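Local coordinates for protein 4-hydroxy-tetrahydrodipicolinate synthase (Methylacidiphilum fumariolicum SolV, PDB 6T3T) that probably catalyses the condensation of pyruvate with the semialdehyde of L-aspartate to 4-hydroxy-tetrahydrodipicolinate, a step of lysine biosynthesis by the diaminopimelate pathway, at residues 167-170 with 171-175; 189-192 with 193-197; 219-223 with 224-228; 236-239 with 240-244. All blocks are in the same frame, centred on the assembly; numbering follows the deposited sequence.

The four contacts follow one another along the chain, after the sixth strand of the eight-stranded parallel barrel. Interaction 1 lies in helix 168-177, which links strands 158-163 and 183-186. Interaction 2, the two centres about 11 Å apart, leads into helix 192-197, and Phe195 there packs on Val168 and Val171. Interaction 3 joins the end of helix 212-223 to the start of helix 227-243; Tyr222 lies against Leu193, Leu196 and Ser197, the centres of interactions 2 and 3 again about 11 Å apart. Interaction 4 sits farther along the latter helix, where Phe241 meets Asp189 and Ala190; its centre is about 13 Å from that of interaction 2. Interaction 2 thus touches the other three, and all four reach a second subunit of the homotetramer.

Interaction 1. Residues 167-170 with 171-175; sequences SVDR and VSQLV
The first turns of helix 168-177 are held by i to i+4 bonds from Gln173 N to Asp169 O (3.0 Å) and from Leu174 N to Arg170 O (2.8 Å), the bond from Ser172 N to Val168 O being longer and weak. This is the N-terminal end of the helix in the beta-alpha-beta unit between strands 158-163 and 183-186 of the TIM barrel. Ser167 is the N-cap: its OG accepts from Arg170 N, closing the first turn.

Arg170 and Leu174 meet one turn apart, the methylene CG of the arginine 3.8 Å from Leu174 CD1. With CG anti to the backbone N (chi1 180°), the arginine chain then bends at chi2 and chi3, bringing NE past Gln173 OE1 at 3.7 Å, with the guanidinium and amide planes 46° apart. Beyond this the guanidinium makes a salt bridge through NH1 to Asp142, while Leu174 packs on Val145 and Val148 of helix 145-154.

On the subunit interface, the Asp169 carboxylate and the Gln173 amide are turned 68° to each other, OD2 and NE2 lying 3.9 Å apart. Tyr238 OH of the second subunit bonds to Asp169, and His234 NE2 of that subunit to Ser172 OG. One water bridges Asp169 and Ser172, donating to Asp169 OD1 at 2.8 Å and accepting from Ser172 OG at 3.0 Å.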
loop_
_atom_site.group_PDB
_atom_site.type_symbol
_atom_site.label_atom_id
_atom_site.label_comp_id
_atom_site.label_asym_id
_atom_site.label_seq_id
_atom_site.Cartn_x
_atom_site.Cartn_y
_atom_site.Cartn_z
ATOM N N SER A 167 -6.656 8.823 7.967
ATOM C CA SER A 167 -5.546 8.786 8.909
ATOM C C SER A 167 -5.805 9.811 10.002
ATOM O O SER A 167 -5.836 11.017 9.720
ATOM C CB SER A 167 -4.214 9.064 8.192
ATOM O OG SER A 167 -3.220 9.546 9.086
ATOM N N VAL A 168 -5.987 9.333 11.241
ATOM C CA VAL A 168 -6.187 10.231 12.384
ATOM C C VAL A 168 -4.912 10.993 12.667
ATOM O O VAL A 168 -4.944 12.126 13.157
ATOM C CB VAL A 168 -6.608 9.446 13.643
ATOM C CG1 VAL A 168 -7.080 10.398 14.753
ATOM C CG2 VAL A 168 -7.659 8.443 13.308
ATOM N N ASP A 169 -3.768 10.374 12.381
ATOM C CA ASP A 169 -2.480 11.027 12.566
ATOM C C ASP A 169 -2.364 12.307 11.730
ATOM O O ASP A 169 -1.694 13.267 12.131
ATOM C CB ASP A 169 -1.384 10.032 12.221
ATOM C CG ASP A 169 -0.185 10.206 13.069
ATOM O OD1 ASP A 169 -0.301 9.945 14.283
ATOM O OD2 ASP A 169 0.862 10.613 12.533
ATOM N N ARG A 170 -2.980 12.322 10.554
ATOM C CA ARG A 170 -3.033 13.546 9.771
ATOM C C ARG A 170 -3.674 14.682 10.556
ATOM O O ARG A 170 -3.238 15.838 10.462
ATOM C CB ARG A 170 -3.805 13.276 8.482
ATOM C CG ARG A 170 -3.933 14.472 7.585
ATOM C CD ARG A 170 -2.562 14.982 7.280
ATOM N NE ARG A 170 -1.709 14.018 6.595
ATOM C CZ ARG A 170 -1.535 14.011 5.275
ATOM N NH1 ARG A 170 -2.183 14.918 4.531
ATOM N NH2 ARG A 170 -0.718 13.116 4.708
ATOM N N VAL A 171 -4.702 14.381 11.357
ATOM C CA VAL A 171 -5.344 15.434 12.138
ATOM C C VAL A 171 -4.366 16.008 13.163
ATOM O O VAL A 171 -4.223 17.232 13.294
ATOM C CB VAL A 171 -6.640 14.912 12.788
ATOM C CG1 VAL A 171 -7.252 15.970 13.668
ATOM C CG2 VAL A 171 -7.654 14.504 11.704
ATOM N N SER A 172 -3.639 15.142 13.865
ATOM C CA SER A 172 -2.640 15.631 14.818
ATOM C C SER A 172 -1.593 16.506 14.142
ATOM O O SER A 172 -1.161 17.512 14.716
ATOM C CB SER A 172 -1.948 14.463 15.533
ATOM O OG SER A 172 -2.839 13.796 16.397
ATOM N N GLN A 173 -1.149 16.126 12.933
ATOM C CA GLN A 173 -0.185 16.959 12.208
ATOM C C GLN A 173 -0.804 18.296 11.803
ATOM O O GLN A 173 -0.157 19.350 11.902
ATOM C CB GLN A 173 0.350 16.212 10.976
ATOM C CG GLN A 173 1.422 15.137 11.307
ATOM C CD GLN A 173 1.572 14.036 10.242
ATOM O OE1 GLN A 173 0.694 13.834 9.410
ATOM N NE2 GLN A 173 2.685 13.302 10.298
ATOM N N LEU A 174 -2.052 18.274 11.340
ATOM C CA LEU A 174 -2.711 19.513 10.939
ATOM C C LEU A 174 -2.872 20.461 12.126
ATOM O O LEU A 174 -2.629 21.673 11.999
ATOM C CB LEU A 174 -4.052 19.191 10.280
ATOM C CG LEU A 174 -3.909 18.565 8.896
ATOM C CD1 LEU A 174 -5.231 17.988 8.387
ATOM C CD2 LEU A 174 -3.352 19.612 7.932
ATOM N N VAL A 175 -3.282 19.938 13.296
ATOM C CA VAL A 175 -3.408 20.805 14.469
ATOM C C VAL A 175 -2.032 21.333 14.901
ATOM O O VAL A 175 -1.899 22.513 15.249
ATOM C CB VAL A 175 -4.176 20.100 15.607
ATOM C CG1 VAL A 175 -5.592 19.782 15.168
ATOM C CG2 VAL A 175 -3.531 18.836 15.982
HETATM O O HOH W 1 -2.345 10.867 16.023
#

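Interaction 2. Residues 189-192 with 193-197; sequences DALT and LPFLS
Leu191 lays its CB over the Phe195 ring one turn ahead, 4.2 Å from the ring centroid and 28° off the normal, an off-centre CH-pi contact. Its nearest ring atom is CE1, which Leu191 CD1 also approaches, so CB and CD1 sit toward the CE1 side of the ring. The same pair is joined through the backbone: Phe195 N donates to Leu191 O at 2.9 Å, nearly along the C=O axis. Leu191 O also lies 3.2 Å from Pro194 CD; a proline ring is readily fitted here, since its nitrogen falls in the first turn and has no hydrogen to give.

Thr192 and Leu196 lie alongside each other with their ends in a common direction. Thr192 CG2, anti to the backbone N, is thereby placed 3.9 Å from Leu196 CD1, leaving OG1 for weak bonds to Ser186 and Asp188. A water spans the start of the helix, donating to Asp189 O and accepting from Leu193 N at 2.8 Å. It thereby satisfies an amide that the first turn leaves without a helical acceptor.

Phe195 also packs on Val168 and Val171 of helix 168-177, and an alanine here would probably open a gap between the two helices and strip Leu191 CB of its aromatic cover. Leu191 itself lies against Val168 of the second subunit. This short helix, with the loop after strand 183-186, belongs to the seventh beta-alpha unit of the TIM barrel, here drawn into the subunit interface.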
loop_
_atom_site.group_PDB
_atom_site.type_symbol
_atom_site.label_atom_id
_atom_site.label_comp_id
_atom_site.label_asym_id
_atom_site.label_seq_id
_atom_site.Cartn_x
_atom_site.Cartn_y
_atom_site.Cartn_z
ATOM N N ASP A 189 -17.388 9.086 8.297
ATOM C CA ASP A 189 -18.233 9.015 9.485
ATOM C C ASP A 189 -17.624 8.107 10.551
ATOM O O ASP A 189 -17.715 8.396 11.752
ATOM C CB ASP A 189 -19.632 8.530 9.115
ATOM C CG ASP A 189 -20.499 9.619 8.511
ATOM O OD1 ASP A 189 -20.728 10.667 9.146
ATOM O OD2 ASP A 189 -20.937 9.423 7.362
ATOM N N ALA A 190 -16.999 7.001 10.127
ATOM C CA ALA A 190 -16.454 6.031 11.068
ATOM C C ALA A 190 -15.277 6.587 11.852
ATOM O O ALA A 190 -14.996 6.095 12.937
ATOM C CB ALA A 190 -16.023 4.762 10.319
ATOM N N LEU A 191 -14.606 7.623 11.349
ATOM C CA LEU A 191 -13.451 8.197 12.023
ATOM C C LEU A 191 -13.764 9.520 12.710
ATOM O O LEU A 191 -12.853 10.122 13.285
ATOM C CB LEU A 191 -12.309 8.395 11.015
ATOM C CG LEU A 191 -11.764 7.125 10.358
ATOM C CD1 LEU A 191 -10.690 7.469 9.336
ATOM C CD2 LEU A 191 -11.189 6.237 11.406
ATOM N N THR A 192 -15.025 9.989 12.655
ATOM C CA THR A 192 -15.376 11.282 13.237
ATOM C C THR A 192 -14.974 11.345 14.706
ATOM O O THR A 192 -14.262 12.268 15.121
ATOM C CB THR A 192 -16.873 11.555 13.084
ATOM O OG1 THR A 192 -17.172 11.787 11.720
ATOM C CG2 THR A 192 -17.332 12.755 13.903
ATOM N N LEU A 193 -15.384 10.348 15.504
ATOM C CA LEU A 193 -15.077 10.419 16.932
ATOM C C LEU A 193 -13.581 10.439 17.222
ATOM O O LEU A 193 -13.145 11.280 18.025
ATOM C CB LEU A 193 -15.768 9.281 17.690
ATOM C CG LEU A 193 -15.377 9.245 19.171
ATOM C CD1 LEU A 193 -15.926 10.460 19.887
ATOM C CD2 LEU A 193 -15.910 7.975 19.823
ATOM N N PRO A 194 -12.752 9.546 16.660
ATOM C CA PRO A 194 -11.308 9.673 16.915
ATOM C C PRO A 194 -10.721 10.963 16.342
ATOM O O PRO A 194 -9.753 11.494 16.911
ATOM C CB PRO A 194 -10.708 8.383 16.305
ATOM C CG PRO A 194 -11.775 7.784 15.432
ATOM C CD PRO A 194 -13.100 8.334 15.887
ATOM N N PHE A 195 -11.282 11.488 15.247
ATOM C CA PHE A 195 -10.817 12.767 14.713
ATOM C C PHE A 195 -11.051 13.885 15.723
ATOM O O PHE A 195 -10.162 14.698 15.971
ATOM C CB PHE A 195 -11.501 13.081 13.379
ATOM C CG PHE A 195 -10.776 12.514 12.144
ATOM C CD1 PHE A 195 -10.021 11.373 12.214
ATOM C CD2 PHE A 195 -10.853 13.160 10.924
ATOM C CE1 PHE A 195 -9.380 10.867 11.089
ATOM C CE2 PHE A 195 -10.205 12.656 9.787
ATOM C CZ PHE A 195 -9.467 11.523 9.876
ATOM N N LEU A 196 -12.257 13.931 16.312
ATOM C CA LEU A 196 -12.598 14.886 17.372
ATOM C C LEU A 196 -11.624 14.833 18.557
ATOM O O LEU A 196 -11.250 15.868 19.120
ATOM C CB LEU A 196 -14.014 14.574 17.878
ATOM C CG LEU A 196 -15.241 15.249 17.261
ATOM C CD1 LEU A 196 -15.110 15.409 15.752
ATOM C CD2 LEU A 196 -16.464 14.434 17.608
ATOM N N SER A 197 -11.232 13.623 18.974
ATOM C CA SER A 197 -10.403 13.482 20.170
ATOM C C SER A 197 -9.036 14.149 20.010
ATOM O O SER A 197 -8.400 14.517 21.007
ATOM C CB SER A 197 -10.208 12.003 20.500
ATOM O OG SER A 197 -9.235 11.445 19.630
HETATM O O HOH W 2 -17.144 8.407 14.575
#

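Interaction 3. Residues 219-223 with 224-228; sequences VRLYL and EGKPF
Leu221 leads from helix 212-223 toward Lys226. Its CB lies 4.2 Å from Lys226 O, and beyond CG the branch CD2 comes to 3.9 Å from Lys226 CD and also nears Lys226 CB, so that this methyl rests on the aliphatic part of the lysine. The two side chains cross at a slant, and Leu221 continues onto Ala230 and Leu233 of helix 227-243.

The backbone between them forms a Schellman motif: Lys226 N donates to Leu221 O at 3.0 Å, and Gly225 N to Tyr222 O, from well above that carbonyl's plane. Gly225, the C-prime residue, adopts positive phi (80°), where any side chain would collide with the carbonyl O of Glu224. Just before it, Glu224 N bonds to Arg220 O at 2.9 Å. Glu224 CG lies between the backbone N and the carbonyl carbon (chi1 72°), which folds the chain back over the Arg220 carbonyl.

After the turn, Pro227 meets Tyr222 at about a right angle, CB lying 3.7 Å from CE1. The tyrosine also packs on Leu193, Leu196 and Ser197 of helix 192-197, and on Pro227 of the second subunit; a serine in its place would probably open a gap among these residues. Across the interface, the Phe228 ring meets Tyr222 of the second subunit edge-to-face.

The turn is thus fixed by backbone amides and apolar contacts rather than by charge: Arg220 NE and Glu224 OE1 remain 6.0 Å apart, and the arginine bonds instead to Ser216.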
loop_
_atom_site.group_PDB
_atom_site.type_symbol
_atom_site.label_atom_id
_atom_site.label_comp_id
_atom_site.label_asym_id
_atom_site.label_seq_id
_atom_site.Cartn_x
_atom_site.Cartn_y
_atom_site.Cartn_z
ATOM N N VAL A 219 -21.390 14.524 17.435
ATOM C CA VAL A 219 -20.373 15.570 17.444
ATOM C C VAL A 219 -20.565 16.497 18.646
ATOM O O VAL A 219 -19.605 16.840 19.344
ATOM C CB VAL A 219 -20.386 16.339 16.112
ATOM C CG1 VAL A 219 -19.458 17.568 16.181
ATOM C CG2 VAL A 219 -19.942 15.411 14.999
ATOM N N ARG A 220 -21.810 16.925 18.893
ATOM C CA ARG A 220 -22.098 17.821 20.013
ATOM C C ARG A 220 -21.689 17.194 21.343
ATOM O O ARG A 220 -21.077 17.862 22.175
ATOM C CB ARG A 220 -23.586 18.192 20.035
ATOM C CG ARG A 220 -23.978 19.199 18.983
ATOM C CD ARG A 220 -25.393 19.725 19.211
ATOM N NE ARG A 220 -26.432 18.711 18.997
ATOM C CZ ARG A 220 -26.777 18.221 17.810
ATOM N NH1 ARG A 220 -26.150 18.630 16.709
ATOM N NH2 ARG A 220 -27.747 17.313 17.711
ATOM N N LEU A 221 -22.011 15.904 21.550
ATOM C CA LEU A 221 -21.630 15.213 22.782
ATOM C C LEU A 221 -20.136 15.326 23.041
ATOM O O LEU A 221 -19.710 15.700 24.139
ATOM C CB LEU A 221 -22.044 13.740 22.720
ATOM C CG LEU A 221 -23.552 13.540 22.936
ATOM C CD1 LEU A 221 -24.030 12.183 22.418
ATOM C CD2 LEU A 221 -23.920 13.744 24.406
ATOM N N TYR A 222 -19.320 15.081 22.024
ATOM C CA TYR A 222 -17.890 15.174 22.268
ATOM C C TYR A 222 -17.475 16.620 22.531
ATOM O O TYR A 222 -16.713 16.891 23.467
ATOM C CB TYR A 222 -17.081 14.557 21.109
ATOM C CG TYR A 222 -15.722 14.113 21.611
ATOM C CD1 TYR A 222 -15.557 12.860 22.192
ATOM C CD2 TYR A 222 -14.638 14.977 21.596
ATOM C CE1 TYR A 222 -14.348 12.461 22.700
ATOM C CE2 TYR A 222 -13.406 14.582 22.095
ATOM C CZ TYR A 222 -13.273 13.331 22.661
ATOM O OH TYR A 222 -12.061 12.920 23.185
ATOM N N LEU A 223 -17.990 17.565 21.744
ATOM C CA LEU A 223 -17.522 18.944 21.886
ATOM C C LEU A 223 -17.915 19.548 23.225
ATOM O O LEU A 223 -17.263 20.499 23.686
ATOM C CB LEU A 223 -18.038 19.808 20.736
ATOM C CG LEU A 223 -17.404 19.449 19.398
ATOM C CD1 LEU A 223 -18.012 20.265 18.256
ATOM C CD2 LEU A 223 -15.921 19.715 19.494
ATOM N N GLU A 224 -18.985 19.051 23.857
ATOM C CA GLU A 224 -19.358 19.548 25.177
ATOM C C GLU A 224 -18.790 18.702 26.335
ATOM O O GLU A 224 -19.214 18.873 27.484
ATOM C CB GLU A 224 -20.885 19.737 25.264
ATOM C CG GLU A 224 -21.771 18.536 25.325
ATOM C CD GLU A 224 -23.164 18.831 24.757
ATOM O OE1 GLU A 224 -23.314 19.788 23.986
ATOM O OE2 GLU A 224 -24.132 18.113 25.084
ATOM N N GLY A 225 -17.783 17.865 26.078
ATOM C CA GLY A 225 -17.111 17.161 27.157
ATOM C C GLY A 225 -17.814 15.930 27.707
ATOM O O GLY A 225 -17.704 15.633 28.902
ATOM N N LYS A 226 -18.543 15.205 26.866
ATOM C CA LYS A 226 -19.198 13.955 27.237
ATOM C C LYS A 226 -18.631 12.828 26.378
ATOM O O LYS A 226 -19.318 12.276 25.513
ATOM C CB LYS A 226 -20.711 14.092 27.077
ATOM C CG LYS A 226 -21.252 15.327 27.842
ATOM C CD LYS A 226 -22.772 15.428 27.765
ATOM C CE LYS A 226 -23.307 16.453 28.759
ATOM N NZ LYS A 226 -24.761 16.251 29.031
ATOM N N PRO A 227 -17.375 12.461 26.588
ATOM C CA PRO A 227 -16.746 11.523 25.642
ATOM C C PRO A 227 -17.385 10.145 25.650
ATOM O O PRO A 227 -17.436 9.490 24.600
ATOM C CB PRO A 227 -15.291 11.481 26.117
ATOM C CG PRO A 227 -15.405 11.830 27.607
ATOM C CD PRO A 227 -16.460 12.867 27.668
ATOM N N PHE A 228 -17.916 9.700 26.796
ATOM C CA PHE A 228 -18.443 8.339 26.888
ATOM C C PHE A 228 -19.834 8.191 26.273
ATOM O O PHE A 228 -20.124 7.156 25.658
ATOM C CB PHE A 228 -18.387 7.885 28.345
ATOM C CG PHE A 228 -17.011 8.045 28.930
ATOM C CD1 PHE A 228 -15.906 7.653 28.193
ATOM C CD2 PHE A 228 -16.813 8.670 30.152
ATOM C CE1 PHE A 228 -14.625 7.830 28.683
ATOM C CE2 PHE A 228 -15.522 8.850 30.654
ATOM C CZ PHE A 228 -14.433 8.427 29.908
#

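Interaction 4. Residues 236-239 with 240-244; sequences TLYP and LFRDL
Leu237 and Phe241, one turn apart in helix 227-243, the second helix after the barrel's last strand, meet with the leucine over one face of the ring. Leu237 CB lies 3.9 Å from the ring centroid and 23° off its normal, a CH-pi contact displaced toward the rim at CZ. Leu237 CD1 reaches that same CZ at 3.7 Å. A chi1 of -70°, CG anti to the carbonyl carbon, brings the phenylalanine ring against Leu237 CB, and the ring packs on Asp189 and Ala207.

Pro239 covers one face of the Arg242 guanidinium, the side chains crossing at a slant. Pro239 CA stands 3.7 Å from the guanidinium plane, over its centre, and Pro239 CB is 3.6 Å from Arg242 NH1. This group is reached by an arginine chain that bends at chi3. Within its own plane NH1 donates to Asp243 OD2 at 3.2 Å, a salt bridge that meets the carboxylate from above its plane. Thr285 of helix 276-295 is a further partner of OD2.

Pro239 has no amide hydrogen to give to the preceding turn, and the helix kinks there. A water mends part of the backbone nearby, donating to Thr236 O and accepting from Leu240 N at 3.0 Å.

The salt bridge and the proline together probably restrict the guanidinium's rotation, and the neighbouring Asp243 is likely to ease the closeness of Lys281 to Arg242.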
loop_
_atom_site.group_PDB
_atom_site.type_symbol
_atom_site.label_atom_id
_atom_site.label_comp_id
_atom_site.label_asym_id
_atom_site.label_seq_id
_atom_site.Cartn_x
_atom_site.Cartn_y
_atom_site.Cartn_z
ATOM N N THR A 236 -23.037 2.540 18.620
ATOM C CA THR A 236 -24.377 2.267 18.118
ATOM C C THR A 236 -24.431 2.443 16.610
ATOM O O THR A 236 -25.068 1.648 15.909
ATOM C CB THR A 236 -25.400 3.197 18.776
ATOM O OG1 THR A 236 -25.407 2.997 20.195
ATOM C CG2 THR A 236 -26.795 2.931 18.222
ATOM N N LEU A 237 -23.794 3.501 16.094
ATOM C CA LEU A 237 -23.861 3.782 14.669
ATOM C C LEU A 237 -22.779 3.085 13.855
ATOM O O LEU A 237 -22.922 3.006 12.631
ATOM C CB LEU A 237 -23.745 5.286 14.422
ATOM C CG LEU A 237 -24.991 6.093 14.785
ATOM C CD1 LEU A 237 -24.582 7.542 14.889
ATOM C CD2 LEU A 237 -26.069 5.914 13.747
ATOM N N TYR A 238 -21.718 2.573 14.495
ATOM C CA TYR A 238 -20.538 2.117 13.754
ATOM C C TYR A 238 -20.831 1.102 12.647
ATOM O O TYR A 238 -20.270 1.251 11.545
ATOM C CB TYR A 238 -19.471 1.556 14.716
ATOM C CG TYR A 238 -18.278 1.135 13.905
ATOM C CD1 TYR A 238 -17.456 2.088 13.309
ATOM C CD2 TYR A 238 -18.039 -0.198 13.622
ATOM C CE1 TYR A 238 -16.401 1.720 12.513
ATOM C CE2 TYR A 238 -16.977 -0.582 12.829
ATOM C CZ TYR A 238 -16.165 0.380 12.278
ATOM O OH TYR A 238 -15.122 -0.005 11.474
ATOM N N PRO A 239 -21.635 0.053 12.856
ATOM C CA PRO A 239 -21.908 -0.865 11.736
ATOM C C PRO A 239 -22.602 -0.194 10.563
ATOM O O PRO A 239 -22.319 -0.539 9.403
ATOM C CB PRO A 239 -22.778 -1.946 12.380
ATOM C CG PRO A 239 -22.282 -1.966 13.830
ATOM C CD PRO A 239 -22.139 -0.499 14.132
ATOM N N LEU A 240 -23.471 0.782 10.820
ATOM C CA LEU A 240 -24.011 1.570 9.713
ATOM C C LEU A 240 -22.904 2.362 9.012
ATOM O O LEU A 240 -22.823 2.365 7.780
ATOM C CB LEU A 240 -25.130 2.502 10.200
ATOM C CG LEU A 240 -25.711 3.333 9.026
ATOM C CD1 LEU A 240 -26.581 2.497 8.110
ATOM C CD2 LEU A 240 -26.470 4.548 9.521
ATOM N N PHE A 241 -22.033 3.033 9.789
ATOM C CA PHE A 241 -20.919 3.772 9.189
ATOM C C PHE A 241 -20.116 2.895 8.244
ATOM O O PHE A 241 -19.686 3.347 7.173
ATOM C CB PHE A 241 -19.982 4.323 10.254
ATOM C CG PHE A 241 -20.551 5.445 11.063
ATOM C CD1 PHE A 241 -21.704 6.124 10.648
ATOM C CD2 PHE A 241 -19.934 5.820 12.241
ATOM C CE1 PHE A 241 -22.239 7.165 11.419
ATOM C CE2 PHE A 241 -20.461 6.862 13.034
ATOM C CZ PHE A 241 -21.615 7.545 12.612
ATOM N N ARG A 242 -19.858 1.650 8.665
ATOM C CA ARG A 242 -19.131 0.669 7.868
ATOM C C ARG A 242 -19.892 0.299 6.593
ATOM O O ARG A 242 -19.336 0.316 5.487
ATOM C CB ARG A 242 -18.887 -0.561 8.754
ATOM C CG ARG A 242 -17.858 -1.592 8.390
ATOM C CD ARG A 242 -18.186 -2.855 9.251
ATOM N NE ARG A 242 -19.596 -3.269 9.076
ATOM C CZ ARG A 242 -20.372 -3.837 10.009
ATOM N NH1 ARG A 242 -21.630 -4.141 9.716
ATOM N NH2 ARG A 242 -19.905 -4.100 11.229
ATOM N N ASP A 243 -21.166 -0.061 6.726
ATOM C CA ASP A 243 -21.909 -0.536 5.570
ATOM C C ASP A 243 -22.323 0.579 4.610
ATOM O O ASP A 243 -22.668 0.285 3.463
ATOM C CB ASP A 243 -23.119 -1.341 6.037
ATOM C CG ASP A 243 -22.712 -2.701 6.514
ATOM O OD1 ASP A 243 -21.568 -3.083 6.190
ATOM O OD2 ASP A 243 -23.491 -3.382 7.206
ATOM N N LEU A 244 -22.260 1.844 5.017
ATOM C CA LEU A 244 -22.451 2.914 4.036
ATOM C C LEU A 244 -21.273 3.043 3.086
ATOM O O LEU A 244 -21.350 3.856 2.150
ATOM C CB LEU A 244 -22.680 4.241 4.743
ATOM C CG LEU A 244 -24.075 4.333 5.376
ATOM C CD1 LEU A 244 -24.212 5.670 6.077
ATOM C CD2 LEU A 244 -25.162 4.149 4.317
HETATM O O HOH W 3 -25.169 0.399 13.296
#